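Local coordinates for protein ALDH21) (Physcomitrella patens subsp. patens, PDB 5MZ5) that oxidises succinic semialdehyde to succinate using NADP(+) as its cofactor, as a tetrameric member of the aldehyde dehydrogenase family, at residues Thr74-Asp77 with Ile78-Ile82; Thr143-Val146 with Ala147-Ser151; Pro243-Arg246 with Glu247-Asp250; Thr448-Leu451 with Asn452-Phe455; Ala454-Ala457 with Phe458-Glu462. One frame throughout, in Å; residues are numbered along the deposited sequence.

Contact 1 (Thr74-Asp77 with Ile78-Ile82)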
loop_
_atom_site.group_PDB
_atom_site.type_symbol
_atom_site.label_atom_id
_atom_site.label_comp_id
_atom_site.label_asym_id
_atom_site.label_seq_id
_atom_site.Cartn_x
_atom_site.Cartn_y
_atom_site.Cartn_z
ATOM N N THR A 74 -13.612 -27.717 33.215
ATOM C CA THR A 74 -13.845 -27.139 34.542
ATOM C C THR A 74 -13.211 -25.739 34.552
ATOM O O THR A 74 -12.505 -25.366 33.608
ATOM C CB THR A 74 -13.251 -28.025 35.650
ATOM O OG1 THR A 74 -11.831 -28.062 35.513
ATOM C CG2 THR A 74 -13.845 -29.451 35.672
ATOM N N HIS A 75 -13.426 -24.994 35.634
ATOM C CA HIS A 75 -12.841 -23.678 35.866
ATOM C C HIS A 75 -11.299 -23.777 35.864
ATOM O O HIS A 75 -10.636 -22.899 35.311
ATOM C CB HIS A 75 -13.342 -23.130 37.200
ATOM C CG HIS A 75 -12.931 -21.719 37.450
ATOM N ND1 HIS A 75 -11.705 -21.412 38.040
ATOM C CD2 HIS A 75 -13.587 -20.569 37.171
ATOM C CE1 HIS A 75 -11.651 -20.089 38.078
ATOM N NE2 HIS A 75 -12.762 -19.536 37.567
ATOM N N LYS A 76 -10.751 -24.849 36.483
ATOM C CA LYS A 76 -9.321 -25.104 36.553
ATOM C C LYS A 76 -8.742 -25.321 35.148
ATOM O O LYS A 76 -7.658 -24.805 34.874
ATOM C CB LYS A 76 -8.999 -26.283 37.484
ATOM C CG LYS A 76 -7.538 -26.306 37.925
ATOM C CD LYS A 76 -6.990 -27.728 37.997
ATOM C CE LYS A 76 -5.608 -27.798 38.598
ATOM N NZ LYS A 76 -4.574 -27.251 37.683
ATOM N N ASP A 77 -9.481 -26.038 34.257
ATOM C CA ASP A 77 -9.084 -26.264 32.868
ATOM C C ASP A 77 -8.933 -24.937 32.127
ATOM O O ASP A 77 -7.919 -24.732 31.455
ATOM C CB ASP A 77 -10.094 -27.164 32.127
ATOM C CG ASP A 77 -10.178 -28.595 32.620
ATOM O OD1 ASP A 77 -9.142 -29.127 33.100
ATOM O OD2 ASP A 77 -11.271 -29.192 32.508
ATOM N N ILE A 78 -9.917 -24.017 32.289
ATOM C CA ILE A 78 -9.886 -22.697 31.641
ATOM C C ILE A 78 -8.682 -21.880 32.142
ATOM O O ILE A 78 -7.958 -21.315 31.322
ATOM C CB ILE A 78 -11.242 -21.947 31.744
ATOM C CG1 ILE A 78 -12.396 -22.822 31.207
ATOM C CG2 ILE A 78 -11.200 -20.616 30.972
ATOM C CD1 ILE A 78 -13.688 -22.585 31.925
ATOM N N ASP A 79 -8.436 -21.882 33.473
ATOM C CA ASP A 79 -7.276 -21.210 34.061
ATOM C C ASP A 79 -5.964 -21.731 33.490
ATOM O O ASP A 79 -5.102 -20.936 33.136
ATOM C CB ASP A 79 -7.261 -21.361 35.583
ATOM C CG ASP A 79 -7.896 -20.199 36.291
ATOM O OD1 ASP A 79 -7.730 -19.052 35.813
ATOM O OD2 ASP A 79 -8.549 -20.428 37.339
ATOM N N ASP A 80 -5.839 -23.059 33.386
ATOM C CA ASP A 80 -4.665 -23.745 32.845
ATOM C C ASP A 80 -4.477 -23.420 31.368
ATOM O O ASP A 80 -3.341 -23.213 30.943
ATOM C CB ASP A 80 -4.756 -25.277 33.067
ATOM C CG ASP A 80 -4.696 -25.738 34.519
ATOM O OD1 ASP A 80 -4.247 -24.950 35.380
ATOM O OD2 ASP A 80 -5.093 -26.889 34.791
ATOM N N ALA A 81 -5.597 -23.334 30.605
ATOM C CA ALA A 81 -5.608 -22.997 29.179
ATOM C C ALA A 81 -5.075 -21.595 28.953
ATOM O O ALA A 81 -4.229 -21.388 28.071
ATOM C CB ALA A 81 -7.020 -23.130 28.612
ATOM N N ILE A 82 -5.564 -20.634 29.759
ATOM C CA ILE A 82 -5.141 -19.238 29.652
ATOM C C ILE A 82 -3.651 -19.085 30.063
ATOM O O ILE A 82 -2.896 -18.409 29.355
ATOM C CB ILE A 82 -6.101 -18.254 30.391
ATOM C CG1 ILE A 82 -7.570 -18.444 29.943
ATOM C CG2 ILE A 82 -5.656 -16.823 30.138
ATOM C CD1 ILE A 82 -8.669 -17.807 30.871
#

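Contact 2 (Thr143-Val146 with Ala147-Ser151)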
loop_
_atom_site.group_PDB
_atom_site.type_symbol
_atom_site.label_atom_id
_atom_site.label_comp_id
_atom_site.label_asym_id
_atom_site.label_seq_id
_atom_site.Cartn_x
_atom_site.Cartn_y
_atom_site.Cartn_z
ATOM N N THR A 143 -10.522 -20.064 3.519
ATOM C CA THR A 143 -10.185 -19.186 4.641
ATOM C C THR A 143 -8.791 -19.528 5.178
ATOM O O THR A 143 -7.979 -18.621 5.360
ATOM C CB THR A 143 -11.283 -19.261 5.720
ATOM O OG1 THR A 143 -12.513 -18.866 5.120
ATOM C CG2 THR A 143 -10.997 -18.383 6.933
ATOM N N PHE A 144 -8.524 -20.827 5.423
ATOM C CA PHE A 144 -7.218 -21.280 5.898
ATOM C C PHE A 144 -6.132 -21.069 4.822
ATOM O O PHE A 144 -4.991 -20.764 5.171
ATOM C CB PHE A 144 -7.264 -22.743 6.371
ATOM C CG PHE A 144 -7.657 -22.853 7.820
ATOM C CD1 PHE A 144 -6.722 -22.635 8.832
ATOM C CD2 PHE A 144 -8.971 -23.137 8.182
ATOM C CE1 PHE A 144 -7.091 -22.697 10.180
ATOM C CE2 PHE A 144 -9.335 -23.223 9.530
ATOM C CZ PHE A 144 -8.401 -22.976 10.522
ATOM N N GLN A 145 -6.512 -21.195 3.528
ATOM C CA GLN A 145 -5.621 -20.997 2.385
ATOM C C GLN A 145 -5.244 -19.530 2.259
ATOM O O GLN A 145 -4.068 -19.242 2.104
ATOM C CB GLN A 145 -6.211 -21.558 1.069
ATOM C CG GLN A 145 -5.254 -21.417 -0.146
ATOM C CD GLN A 145 -3.963 -22.189 0.034
ATOM O OE1 GLN A 145 -3.956 -23.332 0.493
ATOM N NE2 GLN A 145 -2.832 -21.570 -0.274
ATOM N N VAL A 146 -6.226 -18.601 2.387
ATOM C CA VAL A 146 -5.971 -17.152 2.366
ATOM C C VAL A 146 -5.016 -16.815 3.537
ATOM O O VAL A 146 -4.062 -16.060 3.335
ATOM C CB VAL A 146 -7.272 -16.286 2.408
ATOM C CG1 VAL A 146 -6.951 -14.803 2.579
ATOM C CG2 VAL A 146 -8.125 -16.499 1.156
ATOM N N ALA A 147 -5.265 -17.393 4.740
ATOM C CA ALA A 147 -4.436 -17.148 5.917
ATOM C C ALA A 147 -3.009 -17.622 5.712
ATOM O O ALA A 147 -2.088 -16.893 6.086
ATOM C CB ALA A 147 -5.045 -17.779 7.161
ATOM N N ALA A 148 -2.821 -18.810 5.078
ATOM C CA ALA A 148 -1.488 -19.344 4.769
ATOM C C ALA A 148 -0.704 -18.335 3.911
ATOM O O ALA A 148 0.463 -18.057 4.200
ATOM C CB ALA A 148 -1.606 -20.686 4.032
ATOM N N GLU A 149 -1.374 -17.741 2.897
ATOM C CA GLU A 149 -0.754 -16.769 1.989
ATOM C C GLU A 149 -0.477 -15.442 2.653
ATOM O O GLU A 149 0.530 -14.806 2.343
ATOM C CB GLU A 149 -1.626 -16.588 0.736
ATOM C CG GLU A 149 -1.759 -17.891 -0.016
ATOM C CD GLU A 149 -2.866 -17.963 -1.038
ATOM O OE1 GLU A 149 -3.545 -16.939 -1.288
ATOM O OE2 GLU A 149 -3.068 -19.074 -1.572
ATOM N N GLU A 150 -1.376 -15.015 3.558
ATOM C CA GLU A 150 -1.240 -13.774 4.308
ATOM C C GLU A 150 -0.150 -13.858 5.395
ATOM O O GLU A 150 0.473 -12.840 5.695
ATOM C CB GLU A 150 -2.573 -13.339 4.921
ATOM C CG GLU A 150 -3.622 -12.888 3.909
ATOM C CD GLU A 150 -3.290 -11.710 3.004
ATOM O OE1 GLU A 150 -3.883 -11.632 1.905
ATOM O OE2 GLU A 150 -2.469 -10.851 3.397
ATOM N N SER A 151 0.080 -15.055 5.974
ATOM C CA SER A 151 1.095 -15.269 7.029
ATOM C C SER A 151 2.528 -14.860 6.613
ATOM O O SER A 151 3.320 -14.472 7.480
ATOM C CB SER A 151 1.072 -16.710 7.537
ATOM O OG SER A 151 1.641 -17.602 6.599
#

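Contact 3 (Pro243-Arg246 with Glu247-Asp250)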
loop_
_atom_site.group_PDB
_atom_site.type_symbol
_atom_site.label_atom_id
_atom_site.label_comp_id
_atom_site.label_asym_id
_atom_site.label_seq_id
_atom_site.Cartn_x
_atom_site.Cartn_y
_atom_site.Cartn_z
ATOM N N PRO A 243 -15.502 -26.381 25.044
ATOM C CA PRO A 243 -16.928 -26.018 25.205
ATOM C C PRO A 243 -17.097 -25.778 26.714
ATOM O O PRO A 243 -16.607 -26.561 27.538
ATOM C CB PRO A 243 -17.679 -27.273 24.724
ATOM C CG PRO A 243 -16.621 -28.142 24.077
ATOM C CD PRO A 243 -15.357 -27.823 24.785
ATOM N N VAL A 244 -17.642 -24.629 27.076
ATOM C CA VAL A 244 -17.683 -24.220 28.483
ATOM C C VAL A 244 -19.128 -24.038 28.989
ATOM O O VAL A 244 -20.023 -23.599 28.242
ATOM C CB VAL A 244 -16.766 -22.952 28.656
ATOM C CG1 VAL A 244 -17.038 -22.179 29.930
ATOM C CG2 VAL A 244 -15.290 -23.333 28.584
ATOM N N SER A 245 -19.338 -24.427 30.261
ATOM C CA SER A 245 -20.606 -24.288 30.980
ATOM C C SER A 245 -20.858 -22.797 31.267
ATOM O O SER A 245 -19.927 -21.984 31.268
ATOM C CB SER A 245 -20.574 -25.066 32.296
ATOM O OG SER A 245 -19.565 -24.594 33.181
ATOM N N ARG A 246 -22.111 -22.461 31.551
ATOM C CA ARG A 246 -22.551 -21.105 31.857
ATOM C C ARG A 246 -21.812 -20.506 33.061
ATOM O O ARG A 246 -21.453 -19.335 33.026
ATOM C CB ARG A 246 -24.065 -21.101 32.099
ATOM C CG ARG A 246 -24.670 -19.738 31.881
ATOM C CD ARG A 246 -26.112 -19.722 32.245
ATOM N NE ARG A 246 -26.596 -18.356 32.418
ATOM C CZ ARG A 246 -27.842 -18.064 32.751
ATOM N NH1 ARG A 246 -28.728 -19.032 32.942
ATOM N NH2 ARG A 246 -28.217 -16.802 32.887
ATOM N N GLU A 247 -21.541 -21.328 34.090
ATOM C CA GLU A 247 -20.882 -20.914 35.334
ATOM C C GLU A 247 -19.455 -20.357 35.138
ATOM O O GLU A 247 -18.978 -19.603 35.999
ATOM C CB GLU A 247 -20.893 -22.009 36.455
ATOM C CG GLU A 247 -21.063 -23.479 36.070
ATOM C CD GLU A 247 -22.478 -23.969 35.826
ATOM O OE1 GLU A 247 -23.188 -24.248 36.819
ATOM O OE2 GLU A 247 -22.862 -24.112 34.642
ATOM N N ASP A 248 -18.786 -20.727 34.020
ATOM C CA ASP A 248 -17.418 -20.333 33.715
ATOM C C ASP A 248 -17.247 -19.548 32.420
ATOM O O ASP A 248 -16.137 -19.105 32.132
ATOM C CB ASP A 248 -16.510 -21.570 33.689
ATOM C CG ASP A 248 -16.550 -22.417 34.947
ATOM O OD1 ASP A 248 -16.319 -21.858 36.043
ATOM O OD2 ASP A 248 -16.788 -23.655 34.829
ATOM N N ALA A 249 -18.323 -19.368 31.642
ATOM C CA ALA A 249 -18.287 -18.649 30.360
ATOM C C ALA A 249 -17.725 -17.221 30.451
ATOM O O ALA A 249 -17.039 -16.785 29.528
ATOM C CB ALA A 249 -19.667 -18.646 29.716
ATOM N N ASP A 250 -17.974 -16.526 31.574
ATOM C CA ASP A 250 -17.530 -15.150 31.839
ATOM C C ASP A 250 -16.007 -14.946 31.791
ATOM O O ASP A 250 -15.562 -13.842 31.483
ATOM C CB ASP A 250 -18.107 -14.621 33.174
ATOM C CG ASP A 250 -18.053 -13.107 33.276
ATOM O OD1 ASP A 250 -18.505 -12.431 32.323
ATOM O OD2 ASP A 250 -17.525 -12.597 34.293
#

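Contact 4 (Thr448-Leu451 with Asn452-Phe455)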
loop_
_atom_site.group_PDB
_atom_site.type_symbol
_atom_site.label_atom_id
_atom_site.label_comp_id
_atom_site.label_asym_id
_atom_site.label_seq_id
_atom_site.Cartn_x
_atom_site.Cartn_y
_atom_site.Cartn_z
ATOM N N THR A 448 -29.395 -3.451 -10.247
ATOM C CA THR A 448 -29.528 -2.254 -11.088
ATOM C C THR A 448 -28.623 -2.325 -12.304
ATOM O O THR A 448 -27.525 -2.885 -12.227
ATOM C CB THR A 448 -29.289 -0.940 -10.261
ATOM O OG1 THR A 448 -29.472 0.201 -11.103
ATOM C CG2 THR A 448 -27.892 -0.860 -9.641
ATOM N N LYS A 449 -29.074 -1.720 -13.409
ATOM C CA LYS A 449 -28.302 -1.587 -14.639
ATOM C C LYS A 449 -27.790 -0.138 -14.733
ATOM O O LYS A 449 -27.051 0.208 -15.660
ATOM C CB LYS A 449 -29.179 -1.889 -15.861
ATOM C CG LYS A 449 -29.567 -3.336 -16.028
ATOM C CD LYS A 449 -30.636 -3.440 -17.107
ATOM C CE LYS A 449 -31.070 -4.861 -17.321
ATOM N NZ LYS A 449 -32.131 -4.973 -18.363
ATOM N N ASP A 450 -28.217 0.702 -13.784
ATOM C CA ASP A 450 -27.921 2.130 -13.718
ATOM C C ASP A 450 -26.635 2.425 -12.949
ATOM O O ASP A 450 -26.540 2.157 -11.757
ATOM C CB ASP A 450 -29.142 2.875 -13.134
ATOM C CG ASP A 450 -29.134 4.377 -13.288
ATOM O OD1 ASP A 450 -28.237 5.026 -12.725
ATOM O OD2 ASP A 450 -30.093 4.916 -13.874
ATOM N N LEU A 451 -25.652 3.006 -13.650
ATOM C CA LEU A 451 -24.341 3.376 -13.124
ATOM C C LEU A 451 -24.446 4.273 -11.874
ATOM O O LEU A 451 -23.785 4.016 -10.869
ATOM C CB LEU A 451 -23.560 4.089 -14.248
ATOM C CG LEU A 451 -22.250 4.791 -13.872
ATOM C CD1 LEU A 451 -21.141 3.786 -13.460
ATOM C CD2 LEU A 451 -21.818 5.706 -14.982
ATOM N N ASN A 452 -25.273 5.317 -11.953
ATOM C CA ASN A 452 -25.448 6.280 -10.859
ATOM C C ASN A 452 -26.195 5.712 -9.660
ATOM O O ASN A 452 -25.806 5.990 -8.531
ATOM C CB ASN A 452 -26.080 7.557 -11.375
ATOM C CG ASN A 452 -25.106 8.357 -12.194
ATOM O OD1 ASN A 452 -23.926 8.471 -11.847
ATOM N ND2 ASN A 452 -25.566 8.921 -13.305
ATOM N N LYS A 453 -27.206 4.867 -9.887
ATOM C CA LYS A 453 -27.959 4.210 -8.799
ATOM C C LYS A 453 -27.054 3.251 -8.027
ATOM O O LYS A 453 -27.128 3.201 -6.803
ATOM C CB LYS A 453 -29.186 3.475 -9.352
ATOM C CG LYS A 453 -30.276 4.424 -9.807
ATOM C CD LYS A 453 -31.519 3.700 -10.252
ATOM C CE LYS A 453 -32.597 4.691 -10.601
ATOM N NZ LYS A 453 -33.704 4.057 -11.362
ATOM N N ALA A 454 -26.168 2.523 -8.755
ATOM C CA ALA A 454 -25.197 1.583 -8.186
ATOM C C ALA A 454 -24.253 2.311 -7.217
ATOM O O ALA A 454 -24.109 1.892 -6.062
ATOM C CB ALA A 454 -24.402 0.911 -9.307
ATOM N N PHE A 455 -23.662 3.434 -7.674
ATOM C CA PHE A 455 -22.723 4.199 -6.867
ATOM C C PHE A 455 -23.406 5.083 -5.817
ATOM O O PHE A 455 -22.786 5.369 -4.799
ATOM C CB PHE A 455 -21.729 4.979 -7.750
ATOM C CG PHE A 455 -20.674 4.018 -8.267
ATOM C CD1 PHE A 455 -20.857 3.339 -9.471
ATOM C CD2 PHE A 455 -19.547 3.709 -7.498
ATOM C CE1 PHE A 455 -19.913 2.411 -9.919
ATOM C CE2 PHE A 455 -18.602 2.781 -7.952
ATOM C CZ PHE A 455 -18.795 2.136 -9.157
HETATM O O HOH W 1 -32.441 3.547 -13.935
HETATM O O HOH W 2 -27.826 7.199 -14.473
#

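Contact 5 (Ala454-Ala457 with Phe458-Glu462)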
loop_
_atom_site.group_PDB
_atom_site.type_symbol
_atom_site.label_atom_id
_atom_site.label_comp_id
_atom_site.label_asym_id
_atom_site.label_seq_id
_atom_site.Cartn_x
_atom_site.Cartn_y
_atom_site.Cartn_z
ATOM N N ALA A 454 -26.168 2.523 -8.755
ATOM C CA ALA A 454 -25.197 1.583 -8.186
ATOM C C ALA A 454 -24.253 2.311 -7.217
ATOM O O ALA A 454 -24.109 1.892 -6.062
ATOM C CB ALA A 454 -24.402 0.911 -9.307
ATOM N N PHE A 455 -23.662 3.434 -7.674
ATOM C CA PHE A 455 -22.723 4.199 -6.867
ATOM C C PHE A 455 -23.406 5.083 -5.817
ATOM O O PHE A 455 -22.786 5.369 -4.799
ATOM C CB PHE A 455 -21.729 4.979 -7.750
ATOM C CG PHE A 455 -20.674 4.018 -8.267
ATOM C CD1 PHE A 455 -20.857 3.339 -9.471
ATOM C CD2 PHE A 455 -19.547 3.709 -7.498
ATOM C CE1 PHE A 455 -19.913 2.411 -9.919
ATOM C CE2 PHE A 455 -18.602 2.781 -7.952
ATOM C CZ PHE A 455 -18.795 2.136 -9.157
ATOM N N TYR A 456 -24.675 5.473 -6.026
ATOM C CA TYR A 456 -25.454 6.227 -5.032
ATOM C C TYR A 456 -25.692 5.274 -3.853
ATOM O O TYR A 456 -25.504 5.665 -2.699
ATOM C CB TYR A 456 -26.797 6.746 -5.621
ATOM C CG TYR A 456 -27.672 7.459 -4.609
ATOM C CD1 TYR A 456 -28.501 6.744 -3.744
ATOM C CD2 TYR A 456 -27.629 8.842 -4.473
ATOM C CE1 TYR A 456 -29.272 7.391 -2.776
ATOM C CE2 TYR A 456 -28.421 9.503 -3.529
ATOM C CZ TYR A 456 -29.230 8.770 -2.675
ATOM O OH TYR A 456 -29.994 9.408 -1.727
ATOM N N ALA A 457 -26.087 4.013 -4.149
ATOM C CA ALA A 457 -26.323 2.992 -3.118
ATOM C C ALA A 457 -25.023 2.677 -2.345
ATOM O O ALA A 457 -25.066 2.528 -1.126
ATOM C CB ALA A 457 -26.882 1.727 -3.749
ATOM N N PHE A 458 -23.866 2.610 -3.043
ATOM C CA PHE A 458 -22.575 2.374 -2.387
ATOM C C PHE A 458 -22.277 3.504 -1.393
ATOM O O PHE A 458 -21.886 3.251 -0.260
ATOM C CB PHE A 458 -21.430 2.203 -3.429
ATOM C CG PHE A 458 -20.051 1.911 -2.855
ATOM C CD1 PHE A 458 -19.897 1.108 -1.722
ATOM C CD2 PHE A 458 -18.903 2.395 -3.477
ATOM C CE1 PHE A 458 -18.623 0.846 -1.187
ATOM C CE2 PHE A 458 -17.626 2.097 -2.966
ATOM C CZ PHE A 458 -17.497 1.328 -1.821
ATOM N N GLU A 459 -22.530 4.732 -1.808
ATOM C CA GLU A 459 -22.321 5.927 -1.013
ATOM C C GLU A 459 -23.261 6.085 0.198
ATOM O O GLU A 459 -22.799 6.502 1.261
ATOM C CB GLU A 459 -22.455 7.155 -1.921
ATOM C CG GLU A 459 -21.579 8.331 -1.524
ATOM C CD GLU A 459 -20.073 8.117 -1.471
ATOM O OE1 GLU A 459 -19.427 8.843 -0.681
ATOM O OE2 GLU A 459 -19.540 7.235 -2.189
ATOM N N HIS A 460 -24.562 5.785 0.036
ATOM C CA HIS A 460 -25.555 6.077 1.068
ATOM C C HIS A 460 -26.052 4.904 1.907
ATOM O O HIS A 460 -26.626 5.165 2.974
ATOM C CB HIS A 460 -26.749 6.817 0.440
ATOM C CG HIS A 460 -26.336 8.155 -0.081
ATOM N ND1 HIS A 460 -26.015 8.343 -1.417
ATOM C CD2 HIS A 460 -26.044 9.288 0.599
ATOM C CE1 HIS A 460 -25.611 9.596 -1.516
ATOM N NE2 HIS A 460 -25.615 10.204 -0.331
ATOM N N MET A 461 -25.827 3.638 1.485
ATOM C CA MET A 461 -26.263 2.509 2.320
ATOM C C MET A 461 -25.350 2.379 3.557
ATOM O O MET A 461 -24.135 2.280 3.417
ATOM C CB MET A 461 -26.348 1.208 1.526
ATOM C CG MET A 461 -27.560 1.157 0.628
ATOM S SD MET A 461 -27.453 -0.254 -0.497
ATOM C CE MET A 461 -29.158 -0.478 -0.849
ATOM N N GLU A 462 -25.945 2.433 4.753
ATOM C CA GLU A 462 -25.280 2.412 6.056
ATOM C C GLU A 462 -24.937 1.015 6.502
ATOM O O GLU A 462 -25.486 0.510 7.486
ATOM C CB GLU A 462 -26.141 3.155 7.095
ATOM C CG GLU A 462 -26.265 4.637 6.800
ATOM C CD GLU A 462 -27.397 5.380 7.488
ATOM O OE1 GLU A 462 -28.203 4.751 8.215
ATOM O OE2 GLU A 462 -27.510 6.600 7.244
HETATM O O HOH W 3 -19.985 5.926 -4.543
#

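Contact 1 (Thr74-Asp77 with Ile78-Ile82)
K76 swings CG anti to its backbone N (chi1 -162°) and bends again near its tip, while D80, one turn on, turns CG anti to its carbonyl carbon (chi1 -66°), back toward the start of the helix. The two ends meet in a salt bridge, K76 NZ lying 3.0 Å from D80 OD2 on the syn side of that oxygen; OD1 adds a weak bond at 3.3 Å from the same NZ. The lysine's length lets it arch over the i to i+4 step and reach the short aspartate. With an alanine in place of D80, the K76 ammonium would probably lose this mate and swing more freely. H75 and D79 make a looser pair: H75 CE1 approaches D79 OD2 to 3.2 Å, ring and carboxylate nearly perpendicular, and D79 OD1 is engaged by R257. Backbone bonds such as A81 N to D77 O (2.8 Å) continue the helix. At its start D77 OD2 takes T74 N at 2.9 Å, almost straight, besides a salt bridge to R53, while T74 OG1 accepts a weak bond from D77 N at 3.3 Å. Threonine and aspartate suit these places as short acceptors: together they form the capping box that opens helix 75-94.

Contact 2 (Thr143-Val146 with Ala147-Ser151)
The side chains of Q145 and E149 meet obliquely across one helical turn, their flat ends turned well apart, with amide and carboxylate planes making 57°. Q145 NE2 donates to E149 OE2 at 2.8 Å in a nearly straight bond (170°). The acceptor lies close to the amide plane, but the amide meets the carboxylate somewhat out of its plane and on the anti side of OE2, away from OE1. Q145 gets there by bending at chi2 (62°), which folds the amide along the helix, and its CG also rests 3.5 Å from E149 OE2. A neutral amide suits this place because the glutamate already meets cations: OE2 is bridged by K101 and OE1 by R153, both of the second subunit. Replacing E149 by an alanine would probably leave K101 of the second subunit without this carboxylate, R153 with E150 alone of the two glutamates, and the Q145 amide unanchored.

V146 and E150 run side by side, pointing the same way, V146 CG1 4.1 Å from E150 CG; beyond this apolar stem E150 OE1 bridges R153 of the second subunit. A147 and A148 keep their side of the helix slim, and A147 lies against A200 of helix 193-205. The whole is an i to i+4 arrangement near the end of helix 130-151, at a subunit interface where E149 packs on E149 of the second subunit.

Contact 3 (Pro243-Arg246 with Glu247-Asp250)
S245 O receives D248 N at 3.2 Å, closing a beta turn whose inner residues R246 and E247 both have right-handed helical backbone angles; the donor stands well above the carbonyl plane. A249 N follows with two weak bonds, to S245 O at 3.1 Å and to R246 O at 3.4 Å, so the chain winds tightly without settling on a single acceptor.

V244 reaches the returning chain with CG1, anti to the backbone N (chi1 162°), and lays that methyl 3.5 Å from A249 N and 3.8 Å from D248 CB. A branched, apolar side chain fits here because one methyl can meet the returning chain while the residue also packs on I78 and K212. A249 brings only a methyl, which leaves room for K212 beside it.

S245 OG sits in the crowded position between its own N and carbonyl carbon (chi1 61°), which turns it toward the far end of the turn, 3.4 Å from E247 CG. E247 bends at chi2 and folds its carboxylate back, so that OE2 comes to 3.4 Å from S245 CB. D248 OD2 lies 3.4 Å from S245 OG, but the angle is too poor for a bond. R246, by contrast, stretches its chain away from the turn, extended from CG to NE.

This loop, after strand 239-241 of the Rossmann-type sheet, carries R246, which binds NADP(+), and lies beside K212 and S215 of the same cofactor site.

Contact 4 (Thr448-Leu451 with Asn452-Phe455)
D450 O accepts A454 N at 3.0 Å, nearly along the C=O axis, and L451 O accepts F455 N at 3.2 Å: these bonds turn a loop into the first coil of helix 451-460. D450 is the N-cap. With CG anti to the backbone N (chi1 -167°), its carboxylate reaches forward and OD1 takes K453 N at 3.0 Å, from above the carboxylate plane. Aspartate suits the place because its short arm reaches K453 N, an amide that precedes the regular i to i+4 bonding. K453 crosses it at about a right angle, CG 3.6 Å from D450 OD1. The charged ends stay beyond salt-bridge distance; a water donates to D450 OD2 and accepts from K453 NZ, which also bridges D295. A second water links D450 OD1 to N452 ND2, while N452 OD1 accepts from G513 N of the second subunit. T448 OG1 accepts D450 N at 3.0 Å, an ST turn, and T448 CG2 touches A454 CB. L451 CD1 packs 4.0 Å from F455 CE1.

The turn connects strand 443-447 to helix 451-460, with T448 and A454 both against L468 of strand 465-468. F455 packs on F455 of the fourth subunit, L451 on V512 of the second.

Contact 5 (Ala454-Ala457 with Phe458-Glu462)
H460 holds its ring over one face of Y456, ND1 standing 3.3 Å above the phenol plane and over its centre, in the last turns of the helix of a beta-alpha-beta crossover between strands 443-447 and 465-468. The two planes are inclined at 34°, so the pair is oblique, with centroids 4.1 Å apart. On the imidazole, Y456 OH lies off one face toward the rim, and E459 CG off the opposite face. F455 has a water at its edge, in the plane; F458 presents its own edge, near its plane, to F455 CD2.

The overlap follows from the torsions. H460 sends CG back along the helix, anti to its carbonyl carbon (chi1 -65°), and Y456 sends its ring forward, anti to its N (chi1 177°). ND1 donates to Y456 O at 3.0 Å, and H460 N donates to the same oxygen at 2.9 Å. Y456 O thus takes two donors, the ND1 bond restraining the imidazole; histidine suits the place because one flat group serves both the oxygen and the ring. Y456 packs on V432 of helix 428-435, which also touches H460.

F455 and F458 both reach L507 of the third subunit, and E459 OE2 bridges K175 of that subunit. The water at the F455 edge donates to F455 O and to E459 OE2.

M461 leaves the helix, its N still bonded to A457 O. Its unbranched chain runs back across the small A457, whose methyl leaves room for sulfur: A457 CB lies 3.9 Å from M461 SD.

In the fold
Contacts 1 and 3 are neighbours, their centres 11 Å apart: I78 CD1 packs 3.5 Å from D248 CB and 3.8 Å from V244 CG2, so the start of helix 75-94 leans on the loop that carries R246. That places contact 1 beside the NADP(+) site, with the I78 side chain about 8 Å from that of K212. Contact 2 lies about 17 Å from contact 3 between nearest atoms; its T143 side chain is about 5 Å from that of R139, which binds succinate. Contacts 4 and 5 share A454 and F455 on helix 451-460, away from these sites, with contact 4 centred about 54 Å from contact 1. Contacts 2, 4 and 5 all touch the second subunit.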